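Local coordinates for protein 33 kDa chaperonin (PDB 1VQ0) that probably acts as a redox-regulated, zinc-binding molecular chaperone that keeps unfolding and oxidatively damaged proteins from aggregating irreversibly, at residues 211-216 with 220-225; 17-22 with 225-230; 154-157 with 163-166. All blocks are in the same frame, centred on the assembly; numbering follows the deposited sequence.

How the interactions relate
Interactions 1 and 2 are neighbours on helix 219-227 and share R225, whose side chain takes part in interaction 1 but not in interaction 2. The first packs that helix against the short helix preceding it; the second joins its C-terminal end to strand 13-19, some 200 residues away. Interaction 3, whose nearest atoms are about 8 Å from those of interaction 2, joins helix 149-160 to strand 164-173, a strand of the same mixed sheet that interaction 2 reaches. Interaction 1 centres on buried aliphatic groups with charged residues at its exposed border. Interactions 2 and 3 are partly buried and built on phenylalanines, with a methionine over the ring in one and a hydrogen-bonded serine in the other.

Interaction 1 of 3, residues 211-216 with 220-225; sequences SKLFQE and LDVLER
L213 and V222 mark the nearest approach of the two backbones, with L213 CA 7.9 Å from V222 CA. Two consecutive helices, 210-213 and 219-227, joined by a short connection, pack here through their side chains. Both L213 and V222 direct their CB toward the other segment. L213 brings its forked end against the valine because its CG stands opposite the backbone N (chi1 177°): L213 CD2 lies 3.8 Å from V222 CG1, while V222 CG2 touches both CG and CD2 of the leucine. F214, whose CB points away, swings its ring back so that F214 CE1 comes within 4.3 Å of V222 CG2. F214 and V222 both also rest on I28 of strand 24-30, so the pair of helices is seated on the large sheet.

The second methyl of L213 serves the exposed border. The bent chain of R225 slides past the leucine in the opposite direction, and its guanidinium lays one face over L213 CD1, with R225 NH2 3.3 Å from that carbon. E216 OE1 lies near the guanidinium plane, but at 4.4 Å from R225 NH2 the opposite charges stop short of a salt bridge. Replacing L213 by an alanine would probably leave the V222 methyls and the guanidinium face without their apolar neighbour and R225 freer to swing. Q215 reaches back along its own segment: its NE2 donates to S211 O at 2.7 Å, nearly straight at 171°, the donor tilted 33° from the carbonyl plane.

Interaction 2 of 3, residues 17-22 with 225-230; sequences GTMFDH and RIFGEK
M19 lies over the ring of F227, its CG only 8° off the ring normal and 3.7 Å from the ring centroid, a CH-pi contact. M19 SD stands farther above the same face, 4.8 Å from that centroid, which adds a Met-aromatic contact. F20 meets the rim of F227, with F20 CE2 3.6 Å from F227 CD1, and the two ring planes are inclined at 67°. At the edge of the F20 ring, near its plane, E229 OE1 approaches F20 CE1 to 3.5 Å.

The next layer fixes these groups. M19 CB lies above one face of the F20 ring, toward its rim, and I226 CG2 sits over the centre of the F227 face opposite M19, so F227 is clasped between two aliphatic groups. The CG of M19 stands anti to the carbonyl carbon (chi1 -74°), which sets it over the ring. Helix 219-227 stops at F227; G228 follows with positive phi, and the chain turns to bring E229 toward F20. Farther out, I200 of helix 194-205 packs on both phenylalanines, while V185 of strand 176-187 and V24 of strand 24-30 touch F227 and F26 of strand 24-30 touches M19.

Interaction 3 of 3, residues 154-157 with 163-166; sequences YYFA and PSAF
F156 and S164 make the closest approach here, F156 CB lying 3.0 Å from S164 OG. The serine hydroxyl is pressed against the root of the phenylalanine side chain, and it is held there from beyond the contact by hydrogen bonds to I162 O and Q186 NE2, which satisfy it. Next to it the F156 and F166 rings approach obliquely: F156 CE2 is 3.6 Å from F166 CZ, and F156 CD2 is equally near F166 CE1. Their planes are only 22° from parallel, yet the centroids are 5.7 Å apart, so the rings are slid aside and barely overlap. F156 has its CG anti to the carbonyl carbon (chi1 -81°), which carries the ring toward the strand. One face of that ring is covered over its centre by Y155 CE2, 3.7 Å above the plane, and an ethanediol, probably from the crystallisation liquor, is bound about 3 Å from the F156 side chain.

The contact spans the connection from helix 149-160 to strand 164-173, the latter an outermost strand of the large mixed sheet within this chain. A backbone hydrogen bond between F156 and I162 helps close it, while in helix 46-62 V62 packs on F156 and L61 on F166. In the assembly, Y154, turned away from the strand, lies against F137 of the second subunit.

Toward solvent the fit slackens. Exposed A157 and partly exposed P163 have the nearest CA atoms, yet they meet mainly through backbone, with A157 CA 4.4 Å from P163 N. The proline ring instead packs on I187 and R190.

Interaction 1 of 3, residues 211-216 with 220-225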
loop_
_atom_site.group_PDB
_atom_site.type_symbol
_atom_site.label_atom_id
_atom_site.label_comp_id
_atom_site.label_asym_id
_atom_site.label_seq_id
_atom_site.Cartn_x
_atom_site.Cartn_y
_atom_site.Cartn_z
ATOM N N SER A 211 -0.255 25.347 -18.821
ATOM C CA SER A 211 0.774 26.115 -19.582
ATOM C C SER A 211 0.192 27.278 -20.323
ATOM O O SER A 211 0.765 28.361 -20.334
ATOM C CB SER A 211 1.500 25.214 -20.604
ATOM O OG SER A 211 1.982 24.025 -19.967
ATOM N N LYS A 212 -0.958 27.039 -20.924
ATOM C CA LYS A 212 -1.717 28.092 -21.562
ATOM C C LYS A 212 -2.555 28.943 -20.542
ATOM O O LYS A 212 -2.425 30.171 -20.519
ATOM C CB LYS A 212 -2.576 27.493 -22.676
ATOM C CG LYS A 212 -3.268 28.532 -23.482
ATOM C CD LYS A 212 -4.194 27.907 -24.524
ATOM C CE LYS A 212 -5.080 28.967 -25.203
ATOM N NZ LYS A 212 -6.469 28.424 -25.362
ATOM N N LEU A 213 -3.372 28.287 -19.703
ATOM C CA LEU A 213 -4.300 28.970 -18.777
ATOM C C LEU A 213 -3.572 29.940 -17.800
ATOM O O LEU A 213 -4.026 31.053 -17.520
ATOM C CB LEU A 213 -5.107 27.903 -17.992
ATOM C CG LEU A 213 -6.106 28.340 -16.905
ATOM C CD1 LEU A 213 -7.168 29.252 -17.514
ATOM C CD2 LEU A 213 -6.749 27.178 -16.200
ATOM N N PHE A 214 -2.442 29.497 -17.272
ATOM C CA PHE A 214 -1.722 30.287 -16.271
ATOM C C PHE A 214 -1.008 31.509 -16.873
ATOM O O PHE A 214 -0.680 32.447 -16.131
ATOM C CB PHE A 214 -0.757 29.396 -15.472
ATOM C CG PHE A 214 -1.401 28.663 -14.348
ATOM C CD1 PHE A 214 -2.757 28.315 -14.390
ATOM C CD2 PHE A 214 -0.655 28.313 -13.213
ATOM C CE1 PHE A 214 -3.373 27.628 -13.311
ATOM C CE2 PHE A 214 -1.262 27.596 -12.138
ATOM C CZ PHE A 214 -2.617 27.258 -12.187
ATOM N N GLN A 215 -0.789 31.516 -18.199
ATOM C CA GLN A 215 -0.377 32.749 -18.924
ATOM C C GLN A 215 -1.521 33.766 -19.149
ATOM O O GLN A 215 -1.281 34.906 -19.521
ATOM C CB GLN A 215 0.280 32.386 -20.267
ATOM C CG GLN A 215 1.640 31.745 -20.061
ATOM C CD GLN A 215 2.341 31.349 -21.354
ATOM O OE1 GLN A 215 3.057 32.161 -21.916
ATOM N NE2 GLN A 215 2.143 30.097 -21.819
ATOM N N GLU A 216 -2.759 33.335 -18.931
ATOM C CA GLU A 216 -3.954 34.116 -19.295
ATOM C C GLU A 216 -4.816 34.486 -18.107
ATOM O O GLU A 216 -5.642 35.379 -18.239
ATOM C CB GLU A 216 -4.872 33.302 -20.220
ATOM C CG GLU A 216 -4.377 33.130 -21.649
ATOM C CD GLU A 216 -5.172 32.074 -22.404
ATOM O OE1 GLU A 216 -6.171 31.536 -21.813
ATOM O OE2 GLU A 216 -4.780 31.789 -23.572
ATOM N N LEU A 220 -7.280 33.201 -8.889
ATOM C CA LEU A 220 -8.649 33.352 -8.383
ATOM C C LEU A 220 -9.697 33.380 -9.489
ATOM O O LEU A 220 -10.855 33.017 -9.264
ATOM C CB LEU A 220 -8.785 34.618 -7.518
ATOM C CG LEU A 220 -8.187 34.550 -6.103
ATOM C CD1 LEU A 220 -8.312 35.893 -5.430
ATOM C CD2 LEU A 220 -8.859 33.511 -5.261
ATOM N N ASP A 221 -9.296 33.891 -10.653
ATOM C CA ASP A 221 -10.149 33.947 -11.828
ATOM C C ASP A 221 -10.250 32.529 -12.396
ATOM O O ASP A 221 -11.334 32.076 -12.743
ATOM C CB ASP A 221 -9.571 34.915 -12.849
ATOM C CG ASP A 221 -9.429 36.343 -12.297
ATOM O OD1 ASP A 221 -10.240 36.745 -11.439
ATOM O OD2 ASP A 221 -8.537 37.136 -12.658
ATOM N N VAL A 222 -9.138 31.807 -12.439
ATOM C CA VAL A 222 -9.219 30.375 -12.781
ATOM C C VAL A 222 -10.252 29.618 -11.907
ATOM O O VAL A 222 -10.994 28.787 -12.386
ATOM C CB VAL A 222 -7.857 29.662 -12.627
ATOM C CG1 VAL A 222 -8.000 28.119 -12.771
ATOM C CG2 VAL A 222 -6.862 30.152 -13.649
ATOM N N LEU A 223 -10.269 29.891 -10.614
ATOM C CA LEU A 223 -11.203 29.207 -9.718
ATOM C C LEU A 223 -12.677 29.652 -9.998
ATOM O O LEU A 223 -13.628 28.848 -9.856
ATOM C CB LEU A 223 -10.834 29.485 -8.252
ATOM C CG LEU A 223 -9.478 29.061 -7.672
ATOM C CD1 LEU A 223 -9.300 29.630 -6.257
ATOM C CD2 LEU A 223 -9.351 27.593 -7.656
ATOM N N GLU A 224 -12.849 30.937 -10.351
ATOM C CA GLU A 224 -14.182 31.459 -10.715
ATOM C C GLU A 224 -14.747 30.700 -11.902
ATOM O O GLU A 224 -15.896 30.282 -11.894
ATOM C CB GLU A 224 -14.162 32.954 -11.027
ATOM C CG GLU A 224 -15.445 33.388 -11.717
ATOM C CD GLU A 224 -15.566 34.873 -11.910
ATOM O OE1 GLU A 224 -14.552 35.587 -11.714
ATOM O OE2 GLU A 224 -16.714 35.281 -12.251
ATOM N N ARG A 225 -13.896 30.518 -12.897
ATOM C CA ARG A 225 -14.201 29.665 -14.042
ATOM C C ARG A 225 -14.589 28.233 -13.677
ATOM O O ARG A 225 -15.577 27.733 -14.217
ATOM C CB ARG A 225 -13.024 29.637 -15.000
ATOM C CG ARG A 225 -12.661 30.993 -15.582
ATOM C CD ARG A 225 -12.380 30.946 -17.034
ATOM N NE ARG A 225 -11.068 31.489 -17.351
ATOM C CZ ARG A 225 -10.368 31.133 -18.420
ATOM N NH1 ARG A 225 -10.851 30.223 -19.276
ATOM N NH2 ARG A 225 -9.176 31.679 -18.646
#

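Interaction 2 of 3, residues 17-22 with 225-230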
loop_
_atom_site.group_PDB
_atom_site.type_symbol
_atom_site.label_atom_id
_atom_site.label_comp_id
_atom_site.label_asym_id
_atom_site.label_seq_id
_atom_site.Cartn_x
_atom_site.Cartn_y
_atom_site.Cartn_z
ATOM N N GLY A 17 -9.273 26.675 -0.125
ATOM C CA GLY A 17 -10.582 26.937 0.494
ATOM C C GLY A 17 -11.520 25.815 0.112
ATOM O O GLY A 17 -11.093 24.766 -0.388
ATOM N N THR A 18 -12.799 26.044 0.382
ATOM C CA THR A 18 -13.884 25.129 0.099
ATOM C C THR A 18 -15.026 25.879 -0.546
ATOM O O THR A 18 -15.145 27.129 -0.393
ATOM C CB THR A 18 -14.447 24.512 1.393
ATOM O OG1 THR A 18 -15.001 25.546 2.230
ATOM C CG2 THR A 18 -13.299 23.780 2.220
ATOM N N MET A 19 -15.880 25.095 -1.223
ATOM C CA MET A 19 -17.102 25.602 -1.827
ATOM C C MET A 19 -18.281 24.721 -1.480
ATOM O O MET A 19 -18.116 23.519 -1.144
ATOM C CB MET A 19 -16.968 25.698 -3.350
ATOM C CG MET A 19 -16.112 26.847 -3.880
ATOM S SD MET A 19 -16.875 28.467 -3.773
ATOM C CE MET A 19 -16.078 28.946 -2.472
ATOM N N PHE A 20 -19.457 25.357 -1.538
ATOM C CA PHE A 20 -20.782 24.704 -1.435
ATOM C C PHE A 20 -20.939 23.980 -0.115
ATOM O O PHE A 20 -20.926 22.755 -0.071
ATOM C CB PHE A 20 -21.030 23.761 -2.616
ATOM C CG PHE A 20 -20.741 24.386 -3.957
ATOM C CD1 PHE A 20 -21.246 25.644 -4.270
ATOM C CD2 PHE A 20 -19.899 23.761 -4.878
ATOM C CE1 PHE A 20 -20.979 26.238 -5.485
ATOM C CE2 PHE A 20 -19.609 24.359 -6.101
ATOM C CZ PHE A 20 -20.170 25.607 -6.410
ATOM N N ASP A 21 -21.060 24.788 0.948
ATOM C CA ASP A 21 -21.175 24.346 2.349
ATOM C C ASP A 21 -20.152 23.303 2.680
ATOM O O ASP A 21 -20.503 22.273 3.245
ATOM C CB ASP A 21 -22.590 23.797 2.681
ATOM C CG ASP A 21 -23.688 24.793 2.405
ATOM O OD1 ASP A 21 -23.552 25.963 2.830
ATOM O OD2 ASP A 21 -24.731 24.486 1.771
ATOM N N HIS A 22 -18.901 23.568 2.289
ATOM C CA HIS A 22 -17.757 22.724 2.641
ATOM C C HIS A 22 -17.776 21.318 2.063
ATOM O O HIS A 22 -17.044 20.450 2.544
ATOM C CB HIS A 22 -17.583 22.644 4.171
ATOM C CG HIS A 22 -17.268 23.958 4.794
ATOM N ND1 HIS A 22 -18.244 24.775 5.333
ATOM C CD2 HIS A 22 -16.099 24.618 4.939
ATOM C CE1 HIS A 22 -17.686 25.879 5.782
ATOM N NE2 HIS A 22 -16.387 25.811 5.553
ATOM N N ARG A 225 -13.896 30.518 -12.897
ATOM C CA ARG A 225 -14.201 29.665 -14.042
ATOM C C ARG A 225 -14.589 28.233 -13.677
ATOM O O ARG A 225 -15.577 27.733 -14.217
ATOM C CB ARG A 225 -13.024 29.637 -15.000
ATOM C CG ARG A 225 -12.661 30.993 -15.582
ATOM C CD ARG A 225 -12.380 30.946 -17.034
ATOM N NE ARG A 225 -11.068 31.489 -17.351
ATOM C CZ ARG A 225 -10.368 31.133 -18.420
ATOM N NH1 ARG A 225 -10.851 30.223 -19.276
ATOM N NH2 ARG A 225 -9.176 31.679 -18.646
ATOM N N ILE A 226 -13.831 27.570 -12.792
ATOM C CA ILE A 226 -14.253 26.245 -12.303
ATOM C C ILE A 226 -15.663 26.191 -11.632
ATOM O O ILE A 226 -16.468 25.294 -11.924
ATOM C CB ILE A 226 -13.209 25.656 -11.348
ATOM C CG1 ILE A 226 -11.914 25.314 -12.119
ATOM C CG2 ILE A 226 -13.753 24.385 -10.696
ATOM C CD1 ILE A 226 -10.681 25.112 -11.277
ATOM N N PHE A 227 -15.944 27.119 -10.722
ATOM C CA PHE A 227 -17.103 26.984 -9.854
ATOM C C PHE A 227 -18.316 27.694 -10.361
ATOM O O PHE A 227 -19.381 27.602 -9.741
ATOM C CB PHE A 227 -16.750 27.450 -8.441
ATOM C CG PHE A 227 -15.851 26.514 -7.754
ATOM C CD1 PHE A 227 -16.330 25.280 -7.325
ATOM C CD2 PHE A 227 -14.487 26.786 -7.641
ATOM C CE1 PHE A 227 -15.486 24.367 -6.739
ATOM C CE2 PHE A 227 -13.642 25.899 -7.033
ATOM C CZ PHE A 227 -14.130 24.677 -6.586
ATOM N N GLY A 228 -18.161 28.417 -11.473
ATOM C CA GLY A 228 -19.300 29.145 -12.104
ATOM C C GLY A 228 -19.632 30.471 -11.453
ATOM O O GLY A 228 -20.325 31.239 -12.026
ATOM N N GLU A 229 -19.104 30.703 -10.256
ATOM C CA GLU A 229 -19.163 31.951 -9.512
ATOM C C GLU A 229 -17.786 32.179 -8.858
ATOM O O GLU A 229 -16.972 31.262 -8.804
ATOM C CB GLU A 229 -20.239 31.853 -8.432
ATOM C CG GLU A 229 -19.892 30.894 -7.305
ATOM C CD GLU A 229 -21.082 30.137 -6.760
ATOM O OE1 GLU A 229 -21.520 29.160 -7.423
ATOM O OE2 GLU A 229 -21.545 30.518 -5.664
ATOM N N LYS A 230 -17.533 33.378 -8.355
ATOM C CA LYS A 230 -16.333 33.661 -7.579
ATOM C C LYS A 230 -16.298 32.841 -6.283
ATOM O O LYS A 230 -17.320 32.527 -5.687
ATOM C CB LYS A 230 -16.196 35.153 -7.237
ATOM C CG LYS A 230 -15.559 35.990 -8.364
ATOM C CD LYS A 230 -15.797 37.491 -8.181
ATOM C CE LYS A 230 -15.526 38.317 -9.468
ATOM N NZ LYS A 230 -16.342 39.568 -9.432
#

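Interaction 3 of 3, residues 154-157 with 163-166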
loop_
_atom_site.group_PDB
_atom_site.type_symbol
_atom_site.label_atom_id
_atom_site.label_comp_id
_atom_site.label_asym_id
_atom_site.label_seq_id
_atom_site.Cartn_x
_atom_site.Cartn_y
_atom_site.Cartn_z
ATOM N N TYR A 154 -7.059 9.397 -9.604
ATOM C CA TYR A 154 -7.532 8.025 -9.410
ATOM C C TYR A 154 -7.167 7.435 -8.040
ATOM O O TYR A 154 -7.978 6.743 -7.422
ATOM C CB TYR A 154 -7.033 7.145 -10.541
ATOM C CG TYR A 154 -7.446 5.700 -10.533
ATOM C CD1 TYR A 154 -8.738 5.310 -10.824
ATOM C CD2 TYR A 154 -6.514 4.721 -10.273
ATOM C CE1 TYR A 154 -9.106 3.965 -10.795
ATOM C CE2 TYR A 154 -6.838 3.413 -10.265
ATOM C CZ TYR A 154 -8.104 3.026 -10.530
ATOM O OH TYR A 154 -8.335 1.704 -10.492
ATOM N N TYR A 155 -5.965 7.700 -7.571
ATOM C CA TYR A 155 -5.579 7.371 -6.193
ATOM C C TYR A 155 -6.671 7.943 -5.234
ATOM O O TYR A 155 -7.308 7.203 -4.412
ATOM C CB TYR A 155 -4.182 7.906 -5.831
ATOM C CG TYR A 155 -4.052 7.995 -4.365
ATOM C CD1 TYR A 155 -3.696 6.865 -3.609
ATOM C CD2 TYR A 155 -4.327 9.208 -3.685
ATOM C CE1 TYR A 155 -3.637 6.930 -2.194
ATOM C CE2 TYR A 155 -4.310 9.283 -2.292
ATOM C CZ TYR A 155 -3.951 8.158 -1.531
ATOM O OH TYR A 155 -3.958 8.216 -0.149
ATOM N N PHE A 156 -6.954 9.233 -5.387
ATOM C CA PHE A 156 -7.912 9.857 -4.460
ATOM C C PHE A 156 -9.299 9.213 -4.555
ATOM O O PHE A 156 -9.850 8.802 -3.518
ATOM C CB PHE A 156 -7.935 11.406 -4.576
ATOM C CG PHE A 156 -6.802 12.071 -3.812
ATOM C CD1 PHE A 156 -6.883 12.214 -2.427
ATOM C CD2 PHE A 156 -5.646 12.561 -4.473
ATOM C CE1 PHE A 156 -5.817 12.821 -1.706
ATOM C CE2 PHE A 156 -4.585 13.144 -3.735
ATOM C CZ PHE A 156 -4.670 13.264 -2.374
ATOM N N ALA A 157 -9.839 9.068 -5.775
ATOM C CA ALA A 157 -11.143 8.431 -5.967
ATOM C C ALA A 157 -11.208 6.999 -5.343
ATOM O O ALA A 157 -12.142 6.657 -4.618
ATOM C CB ALA A 157 -11.567 8.412 -7.486
ATOM N N PRO A 163 -13.608 11.827 -4.764
ATOM C CA PRO A 163 -13.612 12.160 -6.174
ATOM C C PRO A 163 -12.835 13.461 -6.390
ATOM O O PRO A 163 -13.022 14.446 -5.646
ATOM C CB PRO A 163 -15.108 12.299 -6.552
ATOM C CG PRO A 163 -15.922 11.788 -5.327
ATOM C CD PRO A 163 -14.955 11.697 -4.187
ATOM N N SER A 164 -12.009 13.474 -7.416
ATOM C CA SER A 164 -10.990 14.476 -7.580
ATOM C C SER A 164 -10.742 14.805 -9.032
ATOM O O SER A 164 -10.911 13.963 -9.930
ATOM C CB SER A 164 -9.651 13.940 -6.992
ATOM O OG SER A 164 -9.696 13.643 -5.575
ATOM N N ALA A 165 -10.276 16.043 -9.234
ATOM C CA ALA A 165 -9.708 16.521 -10.502
ATOM C C ALA A 165 -8.452 17.273 -10.178
ATOM O O ALA A 165 -8.462 18.158 -9.308
ATOM C CB ALA A 165 -10.687 17.447 -11.227
ATOM N N PHE A 166 -7.367 16.878 -10.828
ATOM C CA PHE A 166 -6.077 17.598 -10.802
ATOM C C PHE A 166 -5.734 18.077 -12.207
ATOM O O PHE A 166 -5.890 17.348 -13.178
ATOM C CB PHE A 166 -4.946 16.726 -10.294
ATOM C CG PHE A 166 -4.952 16.460 -8.817
ATOM C CD1 PHE A 166 -5.856 15.564 -8.250
ATOM C CD2 PHE A 166 -3.995 17.037 -8.008
ATOM C CE1 PHE A 166 -5.827 15.276 -6.884
ATOM C CE2 PHE A 166 -3.984 16.797 -6.667
ATOM C CZ PHE A 166 -4.870 15.884 -6.095
#